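Local coordinates for PUM-HD domain-containing protein (Caenorhabditis elegans, PDB 7CGF) that probably binds the 3'-untranslated regions of mRNAs and here, as a PUM-HD domain built of Pumilio repeats, holds an RNA strand, at residues D68-N73 / Y85-F90; K89-G94 / C120-K125; K125-I130 / C156-K161. The protein carries 2 engineered substitutions. One frame throughout, in Å; residues are numbered along the deposited sequence.

Contact 1 of 3, residues D68-N73 / Y85-F90. With nucleotides of chain B.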
# COMPACT_ATOMS: atom_id res chain seq x y z
N ASP A 68 -8.93 -17.50 -28.81
CA ASP A 68 -9.18 -16.57 -29.91
C ASP A 68 -10.38 -15.68 -29.62
O ASP A 68 -10.38 -14.50 -29.98
CB ASP A 68 -9.39 -17.32 -31.23
CG ASP A 68 -8.08 -17.68 -31.90
OD1 ASP A 68 -7.01 -17.34 -31.36
OD2 ASP A 68 -8.13 -18.32 -32.98
N GLU A 69 -11.43 -16.24 -29.00
CA GLU A 69 -12.60 -15.42 -28.69
C GLU A 69 -12.34 -14.49 -27.50
O GLU A 69 -12.89 -13.38 -27.48
CB GLU A 69 -13.82 -16.31 -28.42
CG GLU A 69 -14.45 -16.97 -29.66
CD GLU A 69 -15.25 -16.01 -30.54
OE1 GLU A 69 -15.55 -14.87 -30.11
OE2 GLU A 69 -15.61 -16.41 -31.67
N VAL A 70 -11.53 -14.90 -26.53
CA VAL A 70 -11.11 -13.97 -25.47
C VAL A 70 -10.38 -12.78 -26.08
O VAL A 70 -10.65 -11.62 -25.75
CB VAL A 70 -10.24 -14.68 -24.42
CG1 VAL A 70 -9.60 -13.65 -23.47
CG2 VAL A 70 -11.07 -15.68 -23.63
N VAL A 71 -9.41 -13.06 -26.97
CA VAL A 71 -8.68 -11.98 -27.64
C VAL A 71 -9.62 -11.10 -28.45
O VAL A 71 -9.57 -9.87 -28.38
CB VAL A 71 -7.57 -12.56 -28.53
CG1 VAL A 71 -7.01 -11.47 -29.44
CG2 VAL A 71 -6.47 -13.14 -27.67
N SER A 72 -10.49 -11.72 -29.27
CA SER A 72 -11.33 -10.93 -30.14
C SER A 72 -12.33 -10.08 -29.35
O SER A 72 -12.74 -9.02 -29.84
CB SER A 72 -12.06 -11.83 -31.14
OG SER A 72 -13.21 -12.42 -30.57
N ASN A 73 -12.67 -10.49 -28.13
CA ASN A 73 -13.62 -9.76 -27.31
C ASN A 73 -12.97 -9.10 -26.09
O ASN A 73 -13.68 -8.76 -25.14
CB ASN A 73 -14.75 -10.69 -26.85
CG ASN A 73 -15.61 -11.17 -28.02
OD1 ASN A 73 -16.49 -10.45 -28.51
ND2 ASN A 73 -15.36 -12.40 -28.47
N TYR A 85 -12.55 -11.98 -14.85
CA TYR A 85 -11.88 -13.17 -14.31
C TYR A 85 -11.44 -14.11 -15.42
O TYR A 85 -10.41 -14.78 -15.29
CB TYR A 85 -12.81 -13.92 -13.36
CG TYR A 85 -13.27 -13.10 -12.21
CD1 TYR A 85 -12.44 -12.82 -11.14
CD2 TYR A 85 -14.56 -12.56 -12.21
CE1 TYR A 85 -12.89 -12.04 -10.07
CE2 TYR A 85 -15.00 -11.79 -11.19
CZ TYR A 85 -14.17 -11.52 -10.12
OH TYR A 85 -14.66 -10.75 -9.10
N VAL A 86 -12.24 -14.21 -16.49
CA VAL A 86 -11.87 -15.05 -17.63
C VAL A 86 -10.60 -14.53 -18.28
O VAL A 86 -9.68 -15.31 -18.58
CB VAL A 86 -13.04 -15.12 -18.64
CG1 VAL A 86 -12.62 -15.85 -19.93
CG2 VAL A 86 -14.22 -15.80 -18.01
N VAL A 87 -10.50 -13.22 -18.48
CA VAL A 87 -9.27 -12.65 -19.03
C VAL A 87 -8.09 -12.94 -18.11
O VAL A 87 -7.01 -13.31 -18.57
CB VAL A 87 -9.43 -11.15 -19.30
CG1 VAL A 87 -8.12 -10.61 -19.94
CG2 VAL A 87 -10.65 -10.89 -20.21
N GLN A 88 -8.29 -12.78 -16.80
CA GLN A 88 -7.19 -12.99 -15.86
C GLN A 88 -6.64 -14.41 -15.92
O GLN A 88 -5.46 -14.61 -15.64
CB GLN A 88 -7.63 -12.67 -14.45
CG GLN A 88 -7.75 -11.21 -14.20
CD GLN A 88 -8.04 -10.92 -12.75
OE1 GLN A 88 -7.25 -11.27 -11.87
NE2 GLN A 88 -9.19 -10.30 -12.49
N LYS A 89 -7.49 -15.39 -16.22
CA LYS A 89 -7.01 -16.77 -16.28
C LYS A 89 -5.87 -16.93 -17.28
O LYS A 89 -4.99 -17.78 -17.09
CB LYS A 89 -8.14 -17.73 -16.67
CG LYS A 89 -9.14 -18.03 -15.55
CD LYS A 89 -8.43 -18.64 -14.36
CE LYS A 89 -9.40 -19.27 -13.37
NZ LYS A 89 -8.66 -19.76 -12.15
N PHE A 90 -5.86 -16.14 -18.35
CA PHE A 90 -4.83 -16.29 -19.36
C PHE A 90 -3.58 -15.46 -19.08
O PHE A 90 -2.67 -15.43 -19.92
CB PHE A 90 -5.41 -15.97 -20.74
CG PHE A 90 -6.30 -17.06 -21.25
CD1 PHE A 90 -5.75 -18.24 -21.73
CD2 PHE A 90 -7.67 -16.93 -21.18
CE1 PHE A 90 -6.58 -19.26 -22.18
CE2 PHE A 90 -8.50 -17.95 -21.62
CZ PHE A 90 -7.95 -19.12 -22.13
P A B 8 -17.83 -8.36 -4.80
OP1 A B 8 -19.06 -7.78 -4.19
OP2 A B 8 -16.81 -9.15 -4.05
O5' A B 8 -18.31 -9.33 -5.96
C5' A B 8 -19.32 -8.94 -6.87
C4' A B 8 -19.97 -10.16 -7.47
O4' A B 8 -18.98 -10.92 -8.22
C3' A B 8 -20.56 -11.14 -6.44
O3' A B 8 -21.73 -11.73 -7.01
C2' A B 8 -19.48 -12.20 -6.34
O2' A B 8 -19.92 -13.45 -5.86
C1' A B 8 -19.01 -12.27 -7.79
N9 A B 8 -17.68 -12.87 -7.99
C8 A B 8 -16.56 -12.68 -7.24
N7 A B 8 -15.53 -13.37 -7.66
C5 A B 8 -16.01 -14.05 -8.79
C6 A B 8 -15.42 -14.94 -9.69
N6 A B 8 -14.15 -15.35 -9.66
N1 A B 8 -16.20 -15.42 -10.69
C2 A B 8 -17.48 -15.05 -10.77
N3 A B 8 -18.13 -14.21 -9.98
C4 A B 8 -17.34 -13.74 -9.00
P U B 7 -13.93 -3.44 -3.28
OP1 U B 7 -15.30 -3.19 -2.73
OP2 U B 7 -12.90 -4.14 -2.48
O5' U B 7 -14.05 -4.27 -4.61
C5' U B 7 -14.44 -5.63 -4.57
C4' U B 7 -14.95 -6.04 -5.90
O4' U B 7 -13.85 -6.21 -6.82
C3' U B 7 -15.67 -7.38 -5.94
O3' U B 7 -17.03 -7.20 -5.57
C2' U B 7 -15.51 -7.84 -7.40
O2' U B 7 -16.63 -7.43 -8.17
C1' U B 7 -14.25 -7.06 -7.87
N1 U B 7 -13.08 -7.88 -8.29
C2 U B 7 -13.01 -8.21 -9.63
O2 U B 7 -13.91 -7.92 -10.39
N3 U B 7 -11.90 -8.92 -10.02
C4 U B 7 -10.87 -9.31 -9.20
O4 U B 7 -9.91 -9.94 -9.66
C5 U B 7 -11.00 -8.91 -7.83
C6 U B 7 -12.07 -8.22 -7.43
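Val70 reaches from helix 67-72 into a buried, wholly apolar junction with Val86, Val87 and Phe90 of residues 85-90, near the N-terminal end of the curved PUM-HD domain. Its two methyls share the work. CG2 lies 4.0 Å from Val86 CG1 and equally far from Phe90 CE2, while CG1 is the branch nearer Val87, at a looser 4.4 Å from its CG2. With CG1 anti to the backbone N (chi1 170°), CG2 falls beside that nitrogen and sits where it can touch both Val86 and Phe90; the methyl comes at the phenyl ring obliquely. Leu37 from helix 37-41 packs on Val70, and Leu102 from helix 99-106 on Val87 and Phe90, so neighbouring helices close round the junction.

Such helix-on-helix packing builds the Pumilio-repeat fold, in which the RNA-facing helix turns its apolar side inward and presents polar and aromatic side chains to the bases. Gln88 does the latter: its chain runs extended beyond CG and NE2 donates an almost straight bond to U7 O4 of chain B (2.9 Å, 174°). Tyr85 lays one ring face against the base of A8 of chain B, whose N6 stands 3.3 Å above the plane, and meets U7 obliquely.

In helix 67-72, Glu69 O collects three donors as the helix ends: the backbone N of Asn73, Ser72 OG at 3.3 Å and Asn73 ND2 at 2.8 Å. The ND2 donor is tilted 22° from the carbonyl plane of Glu69, and this bond helps to hold the Asn73 amide in its rotation; a weak bond from ND2 to Glu69 OE1 is a minor addition.

Contact 2 of 3, residues K89-G94 / C120-K125; sequences KFFEYG and CRVLQK. With nucleotides of chain B.
Phe91 and Glu92, in the loop after helix 83-89, meet Val122 and Lys125 of helix 119-129, joining two successive Pumilio repeats of the PUM-HD superhelix. The apolar part rests on Phe91. Val122 CG1 touches its ring at the edge, 3.9 Å from CE2, and Phe91 CB lies beside Lys125 CG; Leu102 and Val103 pack on the same phenyl group.

The charged part is a salt bridge in which Lys125 NZ meets the syn side of Glu92 OE2 at 2.8 Å, 23° out of the carboxylate plane. Lys125 starts with CG anti to the backbone N (chi1 176°), then bends at every later torsion, bringing CD and CE near OE2 as the two side chains cross at about a right angle. Gln88 OE1 also accepts from NZ.

Contacts with RNA occupy another side of the helix. The Arg121 guanidinium is sandwiched between bases of chain B, with A6 over one face and U7 over the opposite one. Gln124 meets the Hoogsteen edge of A6 with two bonds: N6 donates to OE1 at 2.8 Å, and NE2 donates to N7 at 3.0 Å. That same NE2 reaches back to Cys120 O from above the carbonyl plane, on the face opposite Gln124 N.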
# COMPACT_ATOMS: atom_id res chain seq x y z
N LYS A 89 -7.49 -15.39 -16.22
CA LYS A 89 -7.01 -16.77 -16.28
C LYS A 89 -5.87 -16.93 -17.28
O LYS A 89 -4.99 -17.78 -17.09
CB LYS A 89 -8.14 -17.73 -16.67
CG LYS A 89 -9.14 -18.03 -15.55
CD LYS A 89 -8.43 -18.64 -14.36
CE LYS A 89 -9.40 -19.27 -13.37
NZ LYS A 89 -8.66 -19.76 -12.15
N PHE A 90 -5.86 -16.14 -18.35
CA PHE A 90 -4.83 -16.29 -19.36
C PHE A 90 -3.58 -15.46 -19.08
O PHE A 90 -2.67 -15.43 -19.92
CB PHE A 90 -5.41 -15.97 -20.74
CG PHE A 90 -6.30 -17.06 -21.25
CD1 PHE A 90 -5.75 -18.24 -21.73
CD2 PHE A 90 -7.67 -16.93 -21.18
CE1 PHE A 90 -6.58 -19.26 -22.18
CE2 PHE A 90 -8.50 -17.95 -21.62
CZ PHE A 90 -7.95 -19.12 -22.13
N PHE A 91 -3.51 -14.79 -17.92
CA PHE A 91 -2.26 -14.22 -17.45
C PHE A 91 -1.63 -15.04 -16.34
O PHE A 91 -0.60 -14.64 -15.78
CB PHE A 91 -2.47 -12.77 -16.97
CG PHE A 91 -2.51 -11.76 -18.07
CD1 PHE A 91 -1.47 -11.65 -18.97
CD2 PHE A 91 -3.58 -10.88 -18.19
CE1 PHE A 91 -1.49 -10.71 -19.98
CE2 PHE A 91 -3.61 -9.93 -19.20
CZ PHE A 91 -2.56 -9.85 -20.11
N GLU A 92 -2.21 -16.18 -16.00
CA GLU A 92 -1.68 -17.01 -14.93
C GLU A 92 -0.43 -17.75 -15.38
O GLU A 92 -0.18 -17.94 -16.58
CB GLU A 92 -2.72 -18.03 -14.45
CG GLU A 92 -4.02 -17.46 -13.88
CD GLU A 92 -3.84 -16.74 -12.54
OE1 GLU A 92 -2.83 -16.98 -11.83
OE2 GLU A 92 -4.73 -15.93 -12.20
N TYR A 93 0.38 -18.17 -14.41
CA TYR A 93 1.42 -19.14 -14.72
C TYR A 93 0.76 -20.39 -15.30
O TYR A 93 -0.29 -20.83 -14.83
CB TYR A 93 2.22 -19.53 -13.47
CG TYR A 93 2.91 -18.40 -12.73
CD1 TYR A 93 3.60 -17.40 -13.42
CD2 TYR A 93 2.88 -18.34 -11.34
CE1 TYR A 93 4.24 -16.37 -12.73
CE2 TYR A 93 3.51 -17.31 -10.64
CZ TYR A 93 4.19 -16.33 -11.34
OH TYR A 93 4.81 -15.32 -10.64
N GLY A 94 1.38 -20.96 -16.32
CA GLY A 94 0.78 -22.05 -17.04
C GLY A 94 0.12 -21.63 -18.33
O GLY A 94 -0.14 -22.47 -19.19
N CYS A 120 -8.75 -2.73 -14.11
CA CYS A 120 -7.49 -2.54 -13.40
C CYS A 120 -7.04 -3.81 -12.68
O CYS A 120 -5.84 -3.97 -12.42
CB CYS A 120 -7.61 -1.37 -12.40
SG CYS A 120 -8.33 -1.77 -10.82
N ARG A 121 -7.96 -4.72 -12.37
CA ARG A 121 -7.57 -6.00 -11.78
C ARG A 121 -6.90 -6.90 -12.81
O ARG A 121 -6.00 -7.68 -12.47
CB ARG A 121 -8.79 -6.71 -11.19
CG ARG A 121 -9.70 -5.83 -10.30
CD ARG A 121 -8.91 -5.12 -9.19
NE ARG A 121 -8.48 -6.00 -8.11
CZ ARG A 121 -9.16 -6.21 -6.98
NH1 ARG A 121 -8.68 -7.02 -6.05
NH2 ARG A 121 -10.33 -5.61 -6.78
N VAL A 122 -7.35 -6.81 -14.07
CA VAL A 122 -6.65 -7.50 -15.16
C VAL A 122 -5.22 -6.99 -15.29
O VAL A 122 -4.27 -7.77 -15.44
CB VAL A 122 -7.42 -7.34 -16.48
CG1 VAL A 122 -6.64 -8.03 -17.62
CG2 VAL A 122 -8.83 -7.93 -16.35
N LEU A 123 -5.05 -5.66 -15.26
CA LEU A 123 -3.70 -5.11 -15.38
C LEU A 123 -2.82 -5.51 -14.21
O LEU A 123 -1.62 -5.78 -14.39
CB LEU A 123 -3.75 -3.58 -15.50
CG LEU A 123 -4.46 -2.97 -16.69
CD1 LEU A 123 -4.22 -1.46 -16.69
CD2 LEU A 123 -3.99 -3.64 -18.00
N GLN A 124 -3.38 -5.52 -12.99
CA GLN A 124 -2.58 -5.92 -11.84
C GLN A 124 -2.18 -7.38 -11.93
O GLN A 124 -1.05 -7.74 -11.60
CB GLN A 124 -3.34 -5.66 -10.54
CG GLN A 124 -3.44 -4.19 -10.22
CD GLN A 124 -4.38 -3.95 -9.06
OE1 GLN A 124 -4.05 -4.20 -7.90
NE2 GLN A 124 -5.59 -3.49 -9.38
N LYS A 125 -3.11 -8.24 -12.37
CA LYS A 125 -2.77 -9.65 -12.56
C LYS A 125 -1.64 -9.80 -13.57
O LYS A 125 -0.69 -10.55 -13.34
CB LYS A 125 -4.02 -10.43 -13.01
CG LYS A 125 -3.79 -11.91 -13.35
CD LYS A 125 -3.16 -12.68 -12.20
CE LYS A 125 -3.99 -12.61 -10.94
NZ LYS A 125 -5.22 -13.41 -11.08
P A B 6 -10.71 1.71 -1.04
OP1 A B 6 -11.63 2.68 -1.67
OP2 A B 6 -11.12 0.86 0.11
O5' A B 6 -10.21 0.72 -2.18
C5' A B 6 -10.90 -0.51 -2.41
C4' A B 6 -11.44 -0.59 -3.82
O4' A B 6 -10.39 -0.36 -4.77
C3' A B 6 -12.01 -1.95 -4.19
O3' A B 6 -13.36 -2.04 -3.79
C2' A B 6 -11.83 -2.02 -5.71
O2' A B 6 -12.92 -1.39 -6.37
C1' A B 6 -10.57 -1.17 -5.92
N9 A B 6 -9.34 -1.97 -6.12
C8 A B 6 -8.54 -1.93 -7.24
N7 A B 6 -7.48 -2.74 -7.17
C5 A B 6 -7.61 -3.33 -5.91
C6 A B 6 -6.83 -4.28 -5.22
N6 A B 6 -5.70 -4.81 -5.72
N1 A B 6 -7.22 -4.68 -3.99
C2 A B 6 -8.35 -4.16 -3.48
N3 A B 6 -9.17 -3.26 -4.02
C4 A B 6 -8.74 -2.87 -5.25
P U B 7 -13.93 -3.44 -3.28
OP1 U B 7 -15.30 -3.19 -2.73
OP2 U B 7 -12.90 -4.14 -2.48
O5' U B 7 -14.05 -4.27 -4.61
C5' U B 7 -14.44 -5.63 -4.57
C4' U B 7 -14.95 -6.04 -5.90
O4' U B 7 -13.85 -6.21 -6.82
C3' U B 7 -15.67 -7.38 -5.94
O3' U B 7 -17.03 -7.20 -5.57
C2' U B 7 -15.51 -7.84 -7.40
O2' U B 7 -16.63 -7.43 -8.17
C1' U B 7 -14.25 -7.06 -7.87
N1 U B 7 -13.08 -7.88 -8.29
C2 U B 7 -13.01 -8.21 -9.63
O2 U B 7 -13.91 -7.92 -10.39
N3 U B 7 -11.90 -8.92 -10.02
C4 U B 7 -10.87 -9.31 -9.20
O4 U B 7 -9.91 -9.94 -9.66
C5 U B 7 -11.00 -8.91 -7.83
C6 U B 7 -12.07 -8.22 -7.43

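Contact 3 of 3, residues K125-I130 / C156-K161. Engineered in segment 156-161: Cys156 (natural residue Asn), Arg157 (natural residue His). With nucleotides of chain B.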
# COMPACT_ATOMS: atom_id res chain seq x y z
N LYS A 125 -3.11 -8.24 -12.37
CA LYS A 125 -2.77 -9.65 -12.56
C LYS A 125 -1.64 -9.80 -13.57
O LYS A 125 -0.69 -10.55 -13.34
CB LYS A 125 -4.02 -10.43 -13.01
CG LYS A 125 -3.79 -11.91 -13.35
CD LYS A 125 -3.16 -12.68 -12.20
CE LYS A 125 -3.99 -12.61 -10.94
NZ LYS A 125 -5.22 -13.41 -11.08
N ALA A 126 -1.73 -9.08 -14.70
CA ALA A 126 -0.68 -9.15 -15.71
C ALA A 126 0.67 -8.73 -15.13
O ALA A 126 1.68 -9.45 -15.27
CB ALA A 126 -1.06 -8.28 -16.91
N LEU A 127 0.72 -7.60 -14.43
CA LEU A 127 2.00 -7.17 -13.87
C LEU A 127 2.52 -8.15 -12.83
O LEU A 127 3.74 -8.29 -12.65
CB LEU A 127 1.87 -5.77 -13.26
CG LEU A 127 1.63 -4.65 -14.25
CD1 LEU A 127 1.32 -3.35 -13.50
CD2 LEU A 127 2.84 -4.46 -15.19
N GLU A 128 1.62 -8.81 -12.10
CA GLU A 128 2.02 -9.77 -11.09
C GLU A 128 2.71 -10.99 -11.69
O GLU A 128 3.57 -11.60 -11.04
CB GLU A 128 0.79 -10.22 -10.30
CG GLU A 128 0.98 -11.39 -9.37
CD GLU A 128 1.81 -11.05 -8.15
OE1 GLU A 128 1.96 -9.84 -7.84
OE2 GLU A 128 2.30 -12.00 -7.50
N LYS A 129 2.36 -11.36 -12.92
CA LYS A 129 2.73 -12.66 -13.46
C LYS A 129 3.73 -12.62 -14.62
O LYS A 129 4.60 -13.50 -14.71
CB LYS A 129 1.49 -13.41 -13.93
CG LYS A 129 0.45 -13.68 -12.82
CD LYS A 129 0.95 -14.69 -11.81
CE LYS A 129 -0.14 -15.04 -10.80
NZ LYS A 129 0.29 -16.07 -9.81
N ILE A 130 3.63 -11.63 -15.51
CA ILE A 130 4.30 -11.74 -16.80
C ILE A 130 5.76 -11.32 -16.74
O ILE A 130 6.22 -10.69 -15.77
CB ILE A 130 3.56 -10.94 -17.88
CG1 ILE A 130 3.70 -9.42 -17.64
CG2 ILE A 130 2.11 -11.39 -17.97
CD1 ILE A 130 2.76 -8.56 -18.50
N CYS A 156 -4.06 3.77 -8.75
CA CYS A 156 -2.97 3.70 -7.78
C CYS A 156 -2.58 2.26 -7.47
O CYS A 156 -1.44 2.00 -7.09
CB CYS A 156 -3.33 4.45 -6.49
SG CYS A 156 -4.35 3.57 -5.27
N ARG A 157 -3.51 1.31 -7.63
CA ARG A 157 -3.20 -0.08 -7.37
C ARG A 157 -2.39 -0.69 -8.51
O ARG A 157 -1.52 -1.54 -8.28
CB ARG A 157 -4.49 -0.88 -7.16
CG ARG A 157 -5.43 -0.29 -6.09
CD ARG A 157 -4.69 -0.05 -4.78
NE ARG A 157 -4.36 -1.28 -4.05
CZ ARG A 157 -5.21 -1.85 -3.20
NH1 ARG A 157 -6.41 -1.32 -3.02
NH2 ARG A 157 -4.87 -2.95 -2.54
N VAL A 158 -2.65 -0.24 -9.74
CA VAL A 158 -1.82 -0.61 -10.88
C VAL A 158 -0.41 -0.08 -10.69
O VAL A 158 0.58 -0.77 -10.95
CB VAL A 158 -2.44 -0.10 -12.19
CG1 VAL A 158 -1.54 -0.44 -13.38
CG2 VAL A 158 -3.86 -0.66 -12.37
N VAL A 159 -0.29 1.18 -10.24
CA VAL A 159 1.03 1.78 -10.02
C VAL A 159 1.76 1.07 -8.88
O VAL A 159 2.97 0.82 -8.96
CB VAL A 159 0.90 3.29 -9.74
CG1 VAL A 159 2.27 3.90 -9.31
CG2 VAL A 159 0.40 3.99 -10.97
N GLN A 160 1.04 0.75 -7.80
CA GLN A 160 1.71 0.06 -6.70
C GLN A 160 2.19 -1.32 -7.14
O GLN A 160 3.30 -1.74 -6.77
CB GLN A 160 0.78 -0.07 -5.50
CG GLN A 160 0.59 1.24 -4.76
CD GLN A 160 -0.48 1.12 -3.70
OE1 GLN A 160 -0.28 0.48 -2.67
NE2 GLN A 160 -1.63 1.74 -3.96
N LYS A 161 1.38 -2.04 -7.91
CA LYS A 161 1.82 -3.34 -8.41
C LYS A 161 3.06 -3.21 -9.27
O LYS A 161 3.98 -4.03 -9.18
CB LYS A 161 0.69 -4.02 -9.20
CG LYS A 161 0.99 -5.46 -9.63
CD LYS A 161 1.19 -6.37 -8.41
CE LYS A 161 -0.12 -6.96 -7.91
NZ LYS A 161 0.11 -7.91 -6.78
P A B 6 -10.71 1.71 -1.04
OP1 A B 6 -11.63 2.68 -1.67
OP2 A B 6 -11.12 0.86 0.11
O5' A B 6 -10.21 0.72 -2.18
C5' A B 6 -10.90 -0.51 -2.41
C4' A B 6 -11.44 -0.59 -3.82
O4' A B 6 -10.39 -0.36 -4.77
C3' A B 6 -12.01 -1.95 -4.19
O3' A B 6 -13.36 -2.04 -3.79
C2' A B 6 -11.83 -2.02 -5.71
O2' A B 6 -12.92 -1.39 -6.37
C1' A B 6 -10.57 -1.17 -5.92
N9 A B 6 -9.34 -1.97 -6.12
C8 A B 6 -8.54 -1.93 -7.24
N7 A B 6 -7.48 -2.74 -7.17
C5 A B 6 -7.61 -3.33 -5.91
C6 A B 6 -6.83 -4.28 -5.22
N6 A B 6 -5.70 -4.81 -5.72
N1 A B 6 -7.22 -4.68 -3.99
C2 A B 6 -8.35 -4.16 -3.48
N3 A B 6 -9.17 -3.26 -4.02
C4 A B 6 -8.74 -2.87 -5.25
P G B 5 -9.41 2.36 4.49
OP1 G B 5 -10.83 2.50 4.09
OP2 G B 5 -8.98 1.20 5.31
O5' G B 5 -8.50 2.36 3.18
C5' G B 5 -8.50 3.46 2.28
C4' G B 5 -7.76 3.13 1.00
O4' G B 5 -6.44 2.62 1.30
C3' G B 5 -8.38 2.05 0.13
O3' G B 5 -9.41 2.58 -0.69
C2' G B 5 -7.19 1.52 -0.66
O2' G B 5 -6.91 2.35 -1.77
C1' G B 5 -6.06 1.66 0.35
N9 G B 5 -5.76 0.40 1.05
C8 G B 5 -6.45 -0.16 2.10
N7 G B 5 -5.92 -1.27 2.52
C5 G B 5 -4.83 -1.46 1.68
C6 G B 5 -3.87 -2.51 1.65
O6 G B 5 -3.79 -3.51 2.37
N1 G B 5 -2.93 -2.29 0.65
C2 G B 5 -2.89 -1.22 -0.21
N2 G B 5 -1.88 -1.24 -1.10
N3 G B 5 -3.78 -0.24 -0.21
C4 G B 5 -4.71 -0.43 0.77
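Lys161 NZ makes a salt bridge to Glu128 OE1, at 2.9 Å, and has only a long, weak pairing with Glu164 besides. Glu128 is approached from above its carboxylate plane, 45° out of it, and its other oxygen has a long, weak pairing with Lys165.

The aliphatic stem of Lys161 is as much a part of the contact as its ammonium group. With CG anti to the backbone N (chi1 -173°), CG lies 3.7 Å from Leu127 CB, and bends at the next two torsions bring CE close to Glu128 CB and OE1. Were this lysine shortened to an alanine, the Glu128 carboxylate would probably lose its salt-bridge partner and a gap would be likely to open beside Leu127 CB. The apolar part of the contact is completed by Leu127 CD1, which meets both Val158 O (3.7 Å) and Val158 CG1 (4.1 Å), the two side chains crossing at about a right angle. Helices 125-129 and 156-161 run parallel, 3° apart in direction, with their axes 9.7 Å from each other.

The RNA side of helix 155-165 carries two engineered residues, Cys156 and Arg157. The Arg157 guanidinium lies between two bases of chain B, A6 over one face and G5 over the other. Gln160 OE1 accepts from G5 N2 at 2.8 Å and from Arg200, while NE2 turns back to Cys156 O. Parallel RNA-facing helices stacked side by side, each presenting side chains to successive bases, are the hallmark of the Pumilio-repeat superhelix.

The three contacts follow one another along the chain of the PUM-HD domain, and contacts 2 and 3 each join neighbouring predicted Pumilio repeats. Contact 1 ties helix 67-72 to helix 83-89, contact 2 joins the loop after that helix to helix 119-129, and contact 3 carries on from helix 119-129 to helix 155-165. Contacts 1 and 2 share Lys89 and Phe90 and have centres about 10 Å apart; contacts 2 and 3 share Lys125, with centres about 9 Å apart, while those of contacts 1 and 3 are about 18 Å apart. As the chain advances, the bases met run backward from A8 to G5 of chain B, so protein and RNA run antiparallel.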